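Side-chain contacts in A putative transcriptional regulator (Rhodococcus sp., PDB 2HKU), which probably binds DNA as a dimeric, all-helical transcriptional regulator of the TetR family: residues A[66-71]-A[129-134]; A[97-102]-A[166-171]; A[102-107]-A[192-197]; A[112-117]-A[171-176]. All coordinates share one frame; numbering follows the deposited sequence.

Contact 1 of 4, residues A[66-71]-A[129-134]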
loop_
_atom_site.group_PDB
_atom_site.type_symbol
_atom_site.label_atom_id
_atom_site.label_comp_id
_atom_site.label_asym_id
_atom_site.label_seq_id
_atom_site.Cartn_x
_atom_site.Cartn_y
_atom_site.Cartn_z
ATOM N N LEU A 66 3.050 -20.667 -6.589
ATOM C CA LEU A 66 2.941 -20.961 -5.118
ATOM C C LEU A 66 2.897 -19.687 -4.227
ATOM O O LEU A 66 2.028 -19.581 -3.388
ATOM C CB LEU A 66 4.028 -21.920 -4.628
ATOM C CG LEU A 66 4.050 -22.423 -3.148
ATOM C CD1 LEU A 66 2.774 -23.055 -2.691
ATOM C CD2 LEU A 66 5.209 -23.371 -2.940
ATOM N N PHE A 67 3.810 -18.722 -4.467
ATOM C CA PHE A 67 3.895 -17.517 -3.698
ATOM C C PHE A 67 2.590 -16.720 -3.820
ATOM O O PHE A 67 2.033 -16.304 -2.807
ATOM C CB PHE A 67 5.021 -16.589 -4.220
ATOM C CG PHE A 67 5.191 -15.357 -3.364
ATOM C CD1 PHE A 67 5.780 -15.477 -2.092
ATOM C CD2 PHE A 67 4.670 -14.182 -3.738
ATOM C CE1 PHE A 67 5.934 -14.398 -1.266
ATOM C CE2 PHE A 67 4.845 -13.048 -2.958
ATOM C CZ PHE A 67 5.452 -13.129 -1.737
ATOM N N VAL A 68 2.128 -16.463 -5.064
ATOM C CA VAL A 68 0.900 -15.707 -5.177
ATOM C C VAL A 68 -0.303 -16.469 -4.536
ATOM O O VAL A 68 -1.156 -15.850 -3.869
ATOM C CB VAL A 68 0.623 -15.253 -6.704
ATOM C CG1 VAL A 68 -0.737 -14.582 -6.813
ATOM C CG2 VAL A 68 1.738 -14.358 -7.163
ATOM N N GLU A 69 -0.418 -17.785 -4.750
ATOM C CA GLU A 69 -1.566 -18.454 -4.152
ATOM C C GLU A 69 -1.503 -18.346 -2.628
ATOM O O GLU A 69 -2.508 -18.047 -1.984
ATOM C CB GLU A 69 -1.626 -19.930 -4.511
ATOM C CG GLU A 69 -2.155 -20.143 -5.882
ATOM C CD GLU A 69 -2.379 -21.589 -6.159
ATOM O OE1 GLU A 69 -2.565 -22.406 -5.216
ATOM O OE2 GLU A 69 -2.356 -21.882 -7.329
ATOM N N VAL A 70 -0.321 -18.593 -2.061
ATOM C CA VAL A 70 -0.114 -18.455 -0.605
ATOM C C VAL A 70 -0.513 -17.060 -0.107
ATOM O O VAL A 70 -1.152 -16.911 1.003
ATOM C CB VAL A 70 1.388 -18.793 -0.244
ATOM C CG1 VAL A 70 1.803 -18.260 1.098
ATOM C CG2 VAL A 70 1.668 -20.311 -0.379
ATOM N N ALA A 71 -0.122 -16.021 -0.898
ATOM C CA ALA A 71 -0.335 -14.641 -0.504
ATOM C C ALA A 71 -1.823 -14.286 -0.513
ATOM O O ALA A 71 -2.333 -13.695 0.411
ATOM C CB ALA A 71 0.478 -13.667 -1.427
ATOM N N ASP A 129 -4.966 -12.751 -12.457
ATOM C CA ASP A 129 -6.331 -13.215 -12.174
ATOM C C ASP A 129 -6.562 -13.668 -10.724
ATOM O O ASP A 129 -7.633 -13.452 -10.142
ATOM C CB ASP A 129 -6.704 -14.307 -13.156
ATOM C CG ASP A 129 -6.808 -13.793 -14.615
ATOM O OD1 ASP A 129 -6.776 -12.558 -14.906
ATOM O OD2 ASP A 129 -6.877 -14.668 -15.481
ATOM N N LEU A 130 -5.553 -14.294 -10.138
ATOM C CA LEU A 130 -5.588 -14.680 -8.707
ATOM C C LEU A 130 -5.669 -13.407 -7.852
ATOM O O LEU A 130 -6.461 -13.348 -6.897
ATOM C CB LEU A 130 -4.279 -15.369 -8.324
ATOM C CG LEU A 130 -4.067 -16.875 -8.070
ATOM C CD1 LEU A 130 -5.070 -17.730 -8.712
ATOM C CD2 LEU A 130 -2.626 -17.367 -8.367
ATOM N N ILE A 131 -4.829 -12.411 -8.204
ATOM C CA ILE A 131 -4.747 -11.148 -7.512
ATOM C C ILE A 131 -6.080 -10.433 -7.616
ATOM O O ILE A 131 -6.606 -9.948 -6.597
ATOM C CB ILE A 131 -3.611 -10.155 -8.070
ATOM C CG1 ILE A 131 -2.167 -10.618 -7.727
ATOM C CG2 ILE A 131 -3.769 -8.761 -7.456
ATOM C CD1 ILE A 131 -1.872 -10.818 -6.278
ATOM N N THR A 132 -6.590 -10.269 -8.856
ATOM C CA THR A 132 -7.823 -9.540 -9.045
ATOM C C THR A 132 -9.013 -10.263 -8.427
ATOM O O THR A 132 -9.919 -9.620 -7.880
ATOM C CB THR A 132 -8.069 -9.048 -10.525
ATOM O OG1 THR A 132 -8.110 -10.149 -11.385
ATOM C CG2 THR A 132 -6.962 -8.302 -10.960
ATOM N N ASP A 133 -9.066 -11.580 -8.525
ATOM C CA ASP A 133 -10.143 -12.222 -7.884
ATOM C C ASP A 133 -10.118 -11.959 -6.383
ATOM O O ASP A 133 -11.153 -11.804 -5.814
ATOM C CB ASP A 133 -10.160 -13.739 -8.097
ATOM C CG ASP A 133 -10.817 -14.160 -9.478
ATOM O OD1 ASP A 133 -11.409 -13.298 -10.181
ATOM O OD2 ASP A 133 -10.699 -15.349 -9.807
ATOM N N THR A 134 -8.929 -12.032 -5.783
ATOM C CA THR A 134 -8.670 -11.868 -4.319
ATOM C C THR A 134 -9.082 -10.479 -3.882
ATOM O O THR A 134 -9.806 -10.324 -2.950
ATOM C CB THR A 134 -7.179 -12.235 -3.922
ATOM O OG1 THR A 134 -6.918 -13.604 -4.305
ATOM C CG2 THR A 134 -6.891 -12.075 -2.349
#
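Between V68 and L130, segments 66-71 and 129-134 meet through aliphatic carbon alone, running nearly parallel on helices 63-87 and 125-152, their axes 9.9 Å apart with 6° between their N-to-C directions. Followed outward, L130 first meets V68 through CB, 3.9 Å from V68 CG1. Beyond the branch at CG, the methyl CD2 touches two neighbours, 3.7 Å from V68 CG1 and 3.8 Å from E69 CG. V68 presents this one methyl because CG1 stands anti to its own backbone N (chi1 174°), and CG1 also receives the tip of I131, whose CD1 approaches to 4.0 Å. E69 offers only its methylene: the carboxylate runs on to salt bridges with R65 on its own helix and R22 of helix 21-36. The carbonyl O of L130 is gripped twice by T134, through N and through OG1 (2.6 Å), from opposite faces of the carbonyl plane. Segment 66-71 falls in the TetR-type DNA-binding family region, beyond the predicted helix-turn-helix at 41-60, and the contact joins it to the C-terminal family region. Since only carbons meet between the helices, it rests on fit rather than directed bonds, the charge of E69 being taken up by R65 and R22.

Contact 2 of 4, residues A[97-102]-A[166-171]. With EDO (1,2-ethanediol), chain D.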
loop_
_atom_site.group_PDB
_atom_site.type_symbol
_atom_site.label_atom_id
_atom_site.label_comp_id
_atom_site.label_asym_id
_atom_site.label_seq_id
_atom_site.Cartn_x
_atom_site.Cartn_y
_atom_site.Cartn_z
ATOM N N GLU A 97 -12.947 -1.652 16.142
ATOM C CA GLU A 97 -11.603 -1.688 16.770
ATOM C C GLU A 97 -10.985 -3.049 16.640
ATOM O O GLU A 97 -9.777 -3.277 16.411
ATOM C CB GLU A 97 -11.698 -1.330 18.305
ATOM C CG GLU A 97 -11.643 0.135 18.675
ATOM C CD GLU A 97 -12.231 0.464 20.095
ATOM O OE1 GLU A 97 -11.736 -0.145 21.073
ATOM O OE2 GLU A 97 -13.180 1.316 20.219
ATOM N N LYS A 98 -11.849 -4.018 16.845
ATOM C CA LYS A 98 -11.484 -5.385 16.735
ATOM C C LYS A 98 -11.142 -5.704 15.238
ATOM O O LYS A 98 -10.192 -6.341 14.954
ATOM C CB LYS A 98 -12.684 -6.215 17.202
ATOM C CG LYS A 98 -12.624 -6.665 18.704
ATOM C CD LYS A 98 -14.104 -7.040 19.183
ATOM C CE LYS A 98 -14.141 -7.171 20.751
ATOM N NZ LYS A 98 -13.099 -8.093 21.139
ATOM N N LEU A 99 -11.976 -5.295 14.326
ATOM C CA LEU A 99 -11.724 -5.658 12.929
ATOM C C LEU A 99 -10.386 -5.008 12.488
ATOM O O LEU A 99 -9.497 -5.688 12.093
ATOM C CB LEU A 99 -12.911 -5.292 12.086
ATOM C CG LEU A 99 -13.025 -5.953 10.684
ATOM C CD1 LEU A 99 -14.471 -5.807 10.196
ATOM C CD2 LEU A 99 -12.084 -5.253 9.708
ATOM N N VAL A 100 -10.235 -3.714 12.710
ATOM C CA VAL A 100 -9.014 -2.934 12.294
ATOM C C VAL A 100 -7.807 -3.356 13.044
ATOM O O VAL A 100 -6.752 -3.661 12.485
ATOM C CB VAL A 100 -9.318 -1.401 12.445
ATOM C CG1 VAL A 100 -8.127 -0.561 12.099
ATOM C CG2 VAL A 100 -10.471 -1.046 11.587
ATOM N N GLY A 101 -7.946 -3.476 14.375
ATOM C CA GLY A 101 -6.860 -4.055 15.161
ATOM C C GLY A 101 -6.376 -5.397 14.725
ATOM O O GLY A 101 -5.191 -5.678 14.847
ATOM N N SER A 102 -7.259 -6.267 14.231
ATOM C CA SER A 102 -6.806 -7.590 13.708
ATOM C C SER A 102 -5.976 -7.482 12.428
ATOM O O SER A 102 -4.868 -8.052 12.298
ATOM C CB SER A 102 -8.028 -8.496 13.362
ATOM O OG SER A 102 -7.587 -9.833 13.123
ATOM N N LYS A 166 -13.628 -0.071 -0.856
ATOM C CA LYS A 166 -12.327 0.131 -1.442
ATOM C C LYS A 166 -11.516 1.179 -0.691
ATOM O O LYS A 166 -10.312 1.094 -0.665
ATOM C CB LYS A 166 -12.466 0.553 -2.923
ATOM C CG LYS A 166 -13.034 -0.606 -3.836
ATOM C CD LYS A 166 -13.367 -0.080 -5.221
ATOM C CE LYS A 166 -13.780 -1.290 -6.160
ATOM N NZ LYS A 166 -13.613 -0.711 -7.600
ATOM N N ALA A 167 -12.184 2.192 -0.135
ATOM C CA ALA A 167 -11.521 3.198 0.714
ATOM C C ALA A 167 -11.014 2.582 1.971
ATOM O O ALA A 167 -9.908 2.904 2.438
ATOM C CB ALA A 167 -12.510 4.353 1.053
ATOM N N PHE A 168 -11.767 1.631 2.507
ATOM C CA PHE A 168 -11.325 0.885 3.697
ATOM C C PHE A 168 -10.081 -0.022 3.312
ATOM O O PHE A 168 -9.030 0.018 3.933
ATOM C CB PHE A 168 -12.437 -0.010 4.267
ATOM C CG PHE A 168 -11.928 -0.903 5.480
ATOM C CD1 PHE A 168 -11.806 -0.353 6.751
ATOM C CD2 PHE A 168 -11.559 -2.245 5.288
ATOM C CE1 PHE A 168 -11.327 -1.163 7.852
ATOM C CE2 PHE A 168 -11.091 -3.091 6.301
ATOM C CZ PHE A 168 -10.915 -2.538 7.617
ATOM N N TRP A 169 -10.215 -0.840 2.284
ATOM C CA TRP A 169 -9.096 -1.697 1.901
ATOM C C TRP A 169 -7.788 -0.968 1.473
ATOM O O TRP A 169 -6.709 -1.431 1.790
ATOM C CB TRP A 169 -9.536 -2.798 0.895
ATOM C CG TRP A 169 -10.106 -4.001 1.691
ATOM C CD1 TRP A 169 -11.433 -4.338 1.850
ATOM C CD2 TRP A 169 -9.353 -4.915 2.470
ATOM N NE1 TRP A 169 -11.532 -5.427 2.714
ATOM C CE2 TRP A 169 -10.260 -5.792 3.096
ATOM C CE3 TRP A 169 -7.969 -5.056 2.745
ATOM C CZ2 TRP A 169 -9.834 -6.802 3.959
ATOM C CZ3 TRP A 169 -7.553 -6.086 3.587
ATOM C CH2 TRP A 169 -8.468 -6.983 4.119
ATOM N N SER A 170 -7.885 0.055 0.631
ATOM C CA SER A 170 -6.629 0.751 0.227
ATOM C C SER A 170 -5.922 1.470 1.366
ATOM O O SER A 170 -4.713 1.469 1.403
ATOM C CB SER A 170 -6.908 1.747 -0.862
ATOM O OG SER A 170 -7.958 2.566 -0.443
ATOM N N ALA A 171 -6.689 2.006 2.334
ATOM C CA ALA A 171 -6.113 2.472 3.664
ATOM C C ALA A 171 -5.372 1.339 4.418
ATOM O O ALA A 171 -4.225 1.489 4.891
ATOM C CB ALA A 171 -7.241 3.078 4.591
HETATM C C1 EDO D . -14.059 -5.383 6.294
HETATM O O1 EDO D . -15.161 -6.277 6.629
HETATM C C2 EDO D . -12.948 -6.349 5.957
HETATM O O2 EDO D . -13.271 -6.800 4.616
#
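At the edge of the F168 ring, close to its plane, sits a methyl of V100: CG2 lies 3.8 Å from F168 CE1. L99 comes in obliquely at the far end of the same ring, its CD2 3.6 Å from F168 CZ. The indole of W169, next along the chain, has F168 CE2 over one face, displaced toward the rim, while O2 of a 1,2-ethanediol (chain D) stands at its edge near the plane. W169 NE1 donates to that oxygen over 2.9 Å, in a bent bond with an angle of 142° at the hydrogen. F168 reaches across because its CG is anti to the backbone N (chi1 175°), which carries the ring away from helix 161-181 toward helix 92-104. Both helices belong to the C-terminal part of this TetR-family fold, where ligands are bound in many relatives. The diol probably came from the crystallisation liquor, though such molecules often mark pockets; it occupies a site lined by L99, F168 and W169, its C1 3.7 Å from F168 CE2, and it also bonds to E83, S141 and the backbone N of L146. A leucine in place of W169 would probably leave the diol O2 without its N-H donor and F168 CE2 without the broad indole face beside it. L146 of helix 125-152 packs against both L99 and F168, and K166, one turn before S170, reaches E192 of the second subunit in a salt bridge.

Contact 3 of 4, residues A[102-107]-A[192-197]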
loop_
_atom_site.group_PDB
_atom_site.type_symbol
_atom_site.label_atom_id
_atom_site.label_comp_id
_atom_site.label_asym_id
_atom_site.label_seq_id
_atom_site.Cartn_x
_atom_site.Cartn_y
_atom_site.Cartn_z
ATOM N N SER A 102 -7.259 -6.267 14.231
ATOM C CA SER A 102 -6.806 -7.590 13.708
ATOM C C SER A 102 -5.976 -7.482 12.428
ATOM O O SER A 102 -4.868 -8.052 12.298
ATOM C CB SER A 102 -8.028 -8.496 13.362
ATOM O OG SER A 102 -7.587 -9.833 13.123
ATOM N N LEU A 103 -6.538 -6.779 11.453
ATOM C CA LEU A 103 -5.806 -6.592 10.159
ATOM C C LEU A 103 -4.476 -5.862 10.376
ATOM O O LEU A 103 -3.536 -6.225 9.790
ATOM C CB LEU A 103 -6.689 -5.825 9.158
ATOM C CG LEU A 103 -7.918 -6.618 8.703
ATOM C CD1 LEU A 103 -8.703 -5.675 7.882
ATOM C CD2 LEU A 103 -7.493 -7.959 7.947
ATOM N N LEU A 104 -4.421 -4.840 11.242
ATOM C CA LEU A 104 -3.199 -4.036 11.396
ATOM C C LEU A 104 -2.214 -4.671 12.320
ATOM O O LEU A 104 -1.003 -4.389 12.268
ATOM C CB LEU A 104 -3.507 -2.594 11.824
ATOM C CG LEU A 104 -4.328 -1.825 10.781
ATOM C CD1 LEU A 104 -4.663 -0.388 11.189
ATOM C CD2 LEU A 104 -3.603 -1.811 9.431
ATOM N N GLY A 105 -2.705 -5.576 13.172
ATOM C CA GLY A 105 -1.813 -6.264 14.079
ATOM C C GLY A 105 -1.496 -7.689 13.729
ATOM O O GLY A 105 -0.567 -7.950 12.956
ATOM N N PRO A 106 -2.251 -8.672 14.300
ATOM C CA PRO A 106 -1.825 -9.981 13.897
ATOM C C PRO A 106 -1.992 -10.322 12.384
ATOM O O PRO A 106 -1.337 -11.217 11.915
ATOM C CB PRO A 106 -2.688 -10.942 14.771
ATOM C CG PRO A 106 -3.802 -10.150 15.193
ATOM C CD PRO A 106 -3.405 -8.709 15.225
ATOM N N GLY A 107 -2.904 -9.684 11.669
ATOM C CA GLY A 107 -3.107 -10.035 10.211
ATOM C C GLY A 107 -2.125 -9.241 9.313
ATOM O O GLY A 107 -2.157 -9.368 8.087
ATOM N N GLU A 192 -1.497 4.622 16.032
ATOM C CA GLU A 192 -1.680 5.663 15.084
ATOM C C GLU A 192 -2.375 5.194 13.797
ATOM O O GLU A 192 -3.213 5.915 13.316
ATOM C CB GLU A 192 -0.359 6.307 14.751
ATOM C CG GLU A 192 0.102 7.186 15.932
ATOM C CD GLU A 192 1.544 7.588 15.746
ATOM O OE1 GLU A 192 2.393 6.684 15.761
ATOM O OE2 GLU A 192 1.783 8.783 15.469
ATOM N N ALA A 193 -2.030 4.008 13.325
ATOM C CA ALA A 193 -2.634 3.417 12.066
ATOM C C ALA A 193 -4.110 3.092 12.319
ATOM O O ALA A 193 -4.926 3.393 11.541
ATOM C CB ALA A 193 -1.888 2.237 11.667
ATOM N N VAL A 194 -4.456 2.510 13.492
ATOM C CA VAL A 194 -5.830 2.337 13.841
ATOM C C VAL A 194 -6.618 3.634 13.841
ATOM O O VAL A 194 -7.750 3.724 13.294
ATOM C CB VAL A 194 -5.950 1.538 15.201
ATOM C CG1 VAL A 194 -7.365 1.597 15.664
ATOM C CG2 VAL A 194 -5.543 0.094 14.971
ATOM N N ALA A 195 -6.012 4.688 14.402
ATOM C CA ALA A 195 -6.638 6.017 14.422
ATOM C C ALA A 195 -6.866 6.615 13.010
ATOM O O ALA A 195 -7.807 7.359 12.780
ATOM C CB ALA A 195 -5.813 6.988 15.291
ATOM N N VAL A 196 -6.005 6.306 12.049
ATOM C CA VAL A 196 -6.259 6.826 10.648
ATOM C C VAL A 196 -7.594 6.165 10.148
ATOM O O VAL A 196 -8.434 6.841 9.589
ATOM C CB VAL A 196 -5.044 6.494 9.664
ATOM C CG1 VAL A 196 -5.463 6.551 8.231
ATOM C CG2 VAL A 196 -3.748 7.422 9.944
ATOM N N ILE A 197 -7.782 4.862 10.373
ATOM C CA ILE A 197 -9.033 4.196 9.870
ATOM C C ILE A 197 -10.240 4.821 10.567
ATOM O O ILE A 197 -11.187 5.218 9.892
ATOM C CB ILE A 197 -9.054 2.674 10.045
ATOM C CG1 ILE A 197 -7.948 1.932 9.247
ATOM C CG2 ILE A 197 -10.470 2.073 9.689
ATOM C CD1 ILE A 197 -8.092 2.010 7.706
#
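L104 is directed toward helix 190-201 and touches it with a single methyl, CD1. The torsions set this up, with CG anti to the carbonyl carbon (chi1 -63°) and CD1 continuing anti to CA (chi2 179°). CD1 lands at the A193–V194 peptide, 3.7 Å from A193 C and equally far from V194 N. Two side chains flank this landing place: A193 CB, directed at the leucine, is 3.8 Å from CD1, while V194 reaches in with CG2 at 3.9 Å. I197, one turn on from A193, faces the same methyl more loosely through CG1. The small A193 side chain probably allows so close an approach to the main chain, the CA atoms of L104 and V194 being 7.3 Å apart. Immediately afterwards the chain leaves helical geometry at G105, and G107 N bonds back to S102 O (2.6 Å) across the turn. The contact thus packs the end of helix 92-104 on helix 190-201 within the C-terminal region of this TetR-family regulator, and L104 O there accepts a hydrogen bond from K179. Helix 161-181 lies against both partners, V176 touching L104 while A171 and L175 touch I197; V194 and I197 also pack on V100, one turn earlier on helix 92-104.

Contact 4 of 4, residues A[112-117]-A[171-176]. With EDO (1,2-ethanediol), chain H.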
loop_
_atom_site.group_PDB
_atom_site.type_symbol
_atom_site.label_atom_id
_atom_site.label_comp_id
_atom_site.label_asym_id
_atom_site.label_seq_id
_atom_site.Cartn_x
_atom_site.Cartn_y
_atom_site.Cartn_z
ATOM N N GLU A 112 0.662 -7.779 4.251
ATOM C CA GLU A 112 1.956 -7.373 3.712
ATOM C C GLU A 112 2.468 -8.371 2.647
ATOM O O GLU A 112 2.890 -7.969 1.545
ATOM C CB GLU A 112 2.959 -7.160 4.841
ATOM C CG GLU A 112 4.377 -6.961 4.332
ATOM C CD GLU A 112 5.411 -6.967 5.437
ATOM O OE1 GLU A 112 5.047 -6.860 6.667
ATOM O OE2 GLU A 112 6.592 -7.081 5.055
ATOM N N LEU A 113 2.381 -9.660 2.896
ATOM C CA LEU A 113 2.623 -10.608 1.811
ATOM C C LEU A 113 1.781 -10.401 0.531
ATOM O O LEU A 113 2.298 -10.562 -0.615
ATOM C CB LEU A 113 2.382 -12.041 2.292
ATOM C CG LEU A 113 2.874 -13.228 1.536
ATOM C CD1 LEU A 113 4.419 -13.071 1.463
ATOM C CD2 LEU A 113 2.516 -14.482 2.342
ATOM N N PHE A 114 0.498 -10.067 0.693
ATOM C CA PHE A 114 -0.372 -9.950 -0.449
ATOM C C PHE A 114 0.009 -8.655 -1.192
ATOM O O PHE A 114 -0.027 -8.626 -2.419
ATOM C CB PHE A 114 -1.826 -9.810 0.027
ATOM C CG PHE A 114 -2.808 -9.583 -1.106
ATOM C CD1 PHE A 114 -2.940 -10.514 -2.142
ATOM C CD2 PHE A 114 -3.633 -8.442 -1.098
ATOM C CE1 PHE A 114 -3.869 -10.316 -3.179
ATOM C CE2 PHE A 114 -4.582 -8.243 -2.089
ATOM C CZ PHE A 114 -4.709 -9.133 -3.170
ATOM N N THR A 115 0.325 -7.577 -0.456
ATOM C CA THR A 115 0.919 -6.350 -1.108
ATOM C C THR A 115 2.198 -6.677 -1.932
ATOM O O THR A 115 2.366 -6.137 -3.063
ATOM C CB THR A 115 1.128 -5.099 -0.108
ATOM O OG1 THR A 115 2.193 -5.374 0.813
ATOM C CG2 THR A 115 -0.128 -4.776 0.600
ATOM N N SER A 116 3.068 -7.557 -1.414
ATOM C CA SER A 116 4.283 -7.987 -2.154
ATOM C C SER A 116 3.913 -8.777 -3.356
ATOM O O SER A 116 4.476 -8.553 -4.495
ATOM C CB SER A 116 5.265 -8.781 -1.309
ATOM O OG SER A 116 5.727 -7.863 -0.328
ATOM N N ALA A 117 2.920 -9.649 -3.163
ATOM C CA ALA A 117 2.375 -10.362 -4.327
ATOM C C ALA A 117 1.803 -9.415 -5.439
ATOM O O ALA A 117 2.008 -9.703 -6.618
ATOM C CB ALA A 117 1.322 -11.401 -3.952
ATOM N N ALA A 171 -6.689 2.006 2.334
ATOM C CA ALA A 171 -6.113 2.472 3.664
ATOM C C ALA A 171 -5.372 1.339 4.418
ATOM O O ALA A 171 -4.225 1.489 4.891
ATOM C CB ALA A 171 -7.241 3.078 4.591
ATOM N N ILE A 172 -6.068 0.201 4.588
ATOM C CA ILE A 172 -5.423 -0.925 5.188
ATOM C C ILE A 172 -4.074 -1.272 4.506
ATOM O O ILE A 172 -3.079 -1.388 5.188
ATOM C CB ILE A 172 -6.372 -2.183 5.322
ATOM C CG1 ILE A 172 -7.554 -1.888 6.308
ATOM C CG2 ILE A 172 -5.555 -3.398 5.683
ATOM C CD1 ILE A 172 -7.157 -1.803 7.826
ATOM N N PHE A 173 -4.067 -1.433 3.175
ATOM C CA PHE A 173 -2.823 -1.711 2.410
ATOM C C PHE A 173 -1.739 -0.673 2.664
ATOM O O PHE A 173 -0.602 -1.017 3.047
ATOM C CB PHE A 173 -3.122 -1.804 0.892
ATOM C CG PHE A 173 -4.086 -2.926 0.516
ATOM C CD1 PHE A 173 -4.085 -4.140 1.202
ATOM C CD2 PHE A 173 -4.972 -2.752 -0.538
ATOM C CE1 PHE A 173 -5.027 -5.169 0.799
ATOM C CE2 PHE A 173 -5.887 -3.738 -0.961
ATOM C CZ PHE A 173 -5.928 -4.895 -0.307
ATOM N N GLY A 174 -2.107 0.590 2.544
ATOM C CA GLY A 174 -1.114 1.733 2.724
ATOM C C GLY A 174 -0.634 1.860 4.181
ATOM O O GLY A 174 0.540 2.201 4.453
ATOM N N LEU A 175 -1.526 1.603 5.135
ATOM C CA LEU A 175 -1.103 1.580 6.557
ATOM C C LEU A 175 -0.191 0.407 6.892
ATOM O O LEU A 175 0.825 0.583 7.577
ATOM C CB LEU A 175 -2.290 1.589 7.546
ATOM C CG LEU A 175 -3.108 2.822 7.446
ATOM C CD1 LEU A 175 -4.614 2.738 7.895
ATOM C CD2 LEU A 175 -2.368 3.954 8.108
ATOM N N VAL A 176 -0.515 -0.773 6.418
ATOM C CA VAL A 176 0.365 -1.944 6.613
ATOM C C VAL A 176 1.726 -1.721 5.993
ATOM O O VAL A 176 2.714 -2.064 6.591
ATOM C CB VAL A 176 -0.208 -3.306 6.062
ATOM C CG1 VAL A 176 0.858 -4.431 6.047
ATOM C CG2 VAL A 176 -1.399 -3.745 6.943
HETATM C C1 EDO H . 8.766 -5.694 -3.113
HETATM O O1 EDO H . 9.998 -5.295 -2.379
HETATM C C2 EDO H . 8.007 -7.025 -2.798
HETATM O O2 EDO H . 7.333 -7.579 -4.033
#
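Segments 112-117 and 171-176, on helices 108-120 and 161-181, cross almost at right angles (-98°) with their axes 10.0 Å apart, E112 facing V176 and T115 facing F173. At the first pair V176 CG1 abuts E112 CB at 3.6 Å, while the glutamate's extended chain leads its OE1 to T180. At the second, F173 touches two neighbours on helix 108-120. Its CZ meets the edge of the F114 ring near the plane of that ring, 4.0 Å from F114 CE2, and its CD1 lies 4.1 Å from T115 CG2. The threonine methyl faces F173 because OG1 sits between backbone N and carbonyl carbon (chi1 71°), where it bonds to E112 O at 2.8 Å. S116 N shares that acceptor, so two donors grip one carbonyl oxygen. Replacing T115 by an alanine would probably open a gap beside F173 and cost E112 O its hydroxyl donor. A 1,2-ethanediol (chain H) joins S116 O to S116 O of the second subunit, and T115 packs on I177 of that subunit, which places the crossing beside the dimer interface. F114 also packs on I131, T134, L135 and L138 of helix 125-152 and on V75 of helix 63-87, while W169 meets F173 along helix 161-181.

The four contacts tie together six helices of one chain. Contacts 2 and 3 lie 7 Å apart between centres, share S102 and helix 92-104, and touch through I197. Contact 4, its centre about 12 Å from that of contact 3, shares A171 and helix 161-181 with contact 2. Contact 1 stands apart from contacts 2 and 3 by 20 Å or more between centres, yet touches contact 4, whose centre is about 13 Å off, through F67, A71 and T134. Along the sequence the pairings interlace, except that contact 4 is nested within contact 3. A continuous helical packing therefore runs from the DNA-binding family region toward the C-terminal helices and the second subunit, consistent with coupling between these parts.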